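Local coordinates for protein uncharacterized conserved (Bdellovibrio bacteriovorus, PDB 7O21) that probably trims peptidoglycan as an LD-carboxypeptidase of the YkuD family, an activity linked to the curved cell shape of this predatory bacterium, at residues 107-112 with 132-137. Numbering follows the deposited sequence.
Sequences SLYGAL and GIWLHA. With SCN (thiocyanate ion), chain E.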
loop_
_atom_site.group_PDB
_atom_site.type_symbol
_atom_site.label_atom_id
_atom_site.label_comp_id
_atom_site.label_asym_id
_atom_site.label_seq_id
_atom_site.Cartn_x
_atom_site.Cartn_y
_atom_site.Cartn_z
ATOM N N SER A 107 -17.910 -7.021 18.756
ATOM C CA SER A 107 -19.316 -6.850 18.397
ATOM C C SER A 107 -19.494 -6.675 16.896
ATOM O O SER A 107 -20.540 -7.041 16.342
ATOM C CB SER A 107 -19.910 -5.648 19.140
ATOM O OG SER A 107 -19.208 -4.453 18.804
ATOM N N LEU A 108 -18.488 -6.120 16.218
ATOM C CA LEU A 108 -18.561 -5.903 14.781
ATOM C C LEU A 108 -17.820 -6.962 13.977
ATOM O O LEU A 108 -18.214 -7.238 12.839
ATOM C CB LEU A 108 -17.973 -4.532 14.413
ATOM C CG LEU A 108 -18.611 -3.286 15.025
ATOM C CD1 LEU A 108 -17.935 -2.045 14.447
ATOM C CD2 LEU A 108 -20.093 -3.255 14.757
ATOM N N TYR A 109 -16.751 -7.540 14.528
ATOM C CA TYR A 109 -15.821 -8.336 13.741
ATOM C C TYR A 109 -15.606 -9.731 14.298
ATOM O O TYR A 109 -14.838 -10.506 13.717
ATOM C CB TYR A 109 -14.476 -7.595 13.607
ATOM C CG TYR A 109 -14.671 -6.257 12.946
ATOM C CD1 TYR A 109 -15.131 -6.167 11.642
ATOM C CD2 TYR A 109 -14.420 -5.072 13.643
ATOM C CE1 TYR A 109 -15.346 -4.953 11.049
ATOM C CE2 TYR A 109 -14.626 -3.851 13.051
ATOM C CZ TYR A 109 -15.079 -3.796 11.754
ATOM O OH TYR A 109 -15.308 -2.601 11.132
ATOM N N GLY A 110 -16.258 -10.075 15.400
ATOM C CA GLY A 110 -15.956 -11.341 16.024
ATOM C C GLY A 110 -14.482 -11.465 16.369
ATOM O O GLY A 110 -13.786 -10.481 16.659
ATOM N N ALA A 111 -13.984 -12.701 16.313
ATOM C CA ALA A 111 -12.690 -12.996 16.906
ATOM C C ALA A 111 -11.511 -12.542 16.062
ATOM O O ALA A 111 -10.420 -12.360 16.608
ATOM C CB ALA A 111 -12.562 -14.494 17.182
ATOM N N LEU A 112 -11.687 -12.348 14.756
ATOM C CA LEU A 112 -10.547 -12.065 13.899
ATOM C C LEU A 112 -11.042 -11.346 12.661
ATOM O O LEU A 112 -12.159 -11.573 12.202
ATOM C CB LEU A 112 -9.859 -13.359 13.441
ATOM C CG LEU A 112 -8.866 -14.120 14.317
ATOM C CD1 LEU A 112 -8.319 -15.306 13.528
ATOM C CD2 LEU A 112 -7.731 -13.225 14.767
ATOM N N GLY A 132 -13.927 -0.143 2.521
ATOM C CA GLY A 132 -12.958 -1.224 2.502
ATOM C C GLY A 132 -13.601 -2.596 2.581
ATOM O O GLY A 132 -14.764 -2.762 2.961
ATOM N N ILE A 133 -12.815 -3.605 2.209
ATOM C CA ILE A 133 -13.250 -4.997 2.234
ATOM C C ILE A 133 -12.328 -5.752 3.173
ATOM O O ILE A 133 -11.107 -5.774 2.964
ATOM C CB ILE A 133 -13.214 -5.640 0.839
ATOM C CG1 ILE A 133 -14.092 -4.862 -0.138
ATOM C CG2 ILE A 133 -13.650 -7.095 0.904
ATOM C CD1 ILE A 133 -14.189 -5.513 -1.500
ATOM N N TRP A 134 -12.920 -6.405 4.175
ATOM C CA TRP A 134 -12.233 -7.317 5.071
ATOM C C TRP A 134 -12.943 -8.662 5.024
ATOM O O TRP A 134 -14.126 -8.751 4.679
ATOM C CB TRP A 134 -12.329 -6.843 6.529
ATOM C CG TRP A 134 -11.524 -5.630 6.909
ATOM C CD1 TRP A 134 -10.753 -4.856 6.097
ATOM C CD2 TRP A 134 -11.414 -5.074 8.222
ATOM N NE1 TRP A 134 -10.175 -3.835 6.825
ATOM C CE2 TRP A 134 -10.563 -3.954 8.136
ATOM C CE3 TRP A 134 -11.960 -5.415 9.467
ATOM C CZ2 TRP A 134 -10.232 -3.177 9.250
ATOM C CZ3 TRP A 134 -11.639 -4.642 10.568
ATOM C CH2 TRP A 134 -10.776 -3.539 10.456
ATOM N N LEU A 135 -12.215 -9.704 5.421
ATOM C CA LEU A 135 -12.798 -10.996 5.768
ATOM C C LEU A 135 -12.815 -11.071 7.293
ATOM O O LEU A 135 -11.765 -10.931 7.926
ATOM C CB LEU A 135 -11.933 -12.121 5.198
ATOM C CG LEU A 135 -12.165 -13.518 5.782
ATOM C CD1 LEU A 135 -13.524 -14.137 5.388
ATOM C CD2 LEU A 135 -11.025 -14.419 5.340
ATOM N N HIS A 136 -13.996 -11.211 7.890
ATOM C CA HIS A 136 -14.044 -11.169 9.347
ATOM C C HIS A 136 -15.192 -12.017 9.867
ATOM O O HIS A 136 -15.908 -12.661 9.105
ATOM C CB HIS A 136 -14.096 -9.728 9.882
ATOM C CG HIS A 136 -15.340 -8.976 9.526
ATOM N ND1 HIS A 136 -16.548 -9.181 10.169
ATOM C CD2 HIS A 136 -15.556 -7.982 8.630
ATOM C CE1 HIS A 136 -17.452 -8.356 9.668
ATOM N NE2 HIS A 136 -16.875 -7.619 8.732
ATOM N N ALA A 137 -15.338 -12.044 11.188
ATOM C CA ALA A 137 -16.402 -12.802 11.820
ATOM C C ALA A 137 -17.394 -11.841 12.477
ATOM O O ALA A 137 -17.439 -10.646 12.140
ATOM C CB ALA A 137 -15.800 -13.831 12.777
HETATM S S SCN E . -13.611 -1.753 6.432
HETATM C C SCN E . -14.726 -2.330 7.543
HETATM N N SCN E . -15.483 -2.736 8.293
#
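The backbone N of Ala137 is shared by two carbonyls of the turn that ends helix 106-109: it gives a weak hydrogen bond to Tyr109 O at 3.0 Å and a second, longer and also weak, to Leu112 O. These two acceptors belong to the first and last residues of a type II' beta turn, whose second residue, Gly110, has positive phi and leaves room for the methyl of Ala137. Leu112 O also receives a CA-H...O contact from His136. Ala137 O accepts the hydrogen bond from the imidazole of the preceding residue, His136 ND1, 2.6 Å long and close to straight at 161°; it arrives on a carbonyl lone pair and lies in the imidazole plane, fixing the rotation of the ring. His136, predicted to be the catalytic proton donor/acceptor, has CG between its backbone N and carbonyl carbon (chi1 65°), which brings the imidazole against Tyr109. The phenol meets it edge to face, with Tyr109 CD1 over the centre of the imidazole and 3.5 Å from His136 CG. One face of the phenol carries Trp134 CZ3 near its centre, 3.7 Å from Tyr109 CZ, with the ring planes inclined at 47°; Leu108 CB lies against the opposite face. Tyr109 OH is hydrogen-bonded to Gly225 O of the second subunit and also lies 2.8 Å from the N of a thiocyanate, probably from the crystallisation liquor, whose S sits over one face of the indole. Through His136, whose side chain touches the predicted nucleophile Cys151, the cluster adjoins the catalytic site. Strand 134-136 runs between strands 152-153 and 113-116 in the catalytic domain's mixed sheet, and Leu135 and Ala137 pack on helix 156-163.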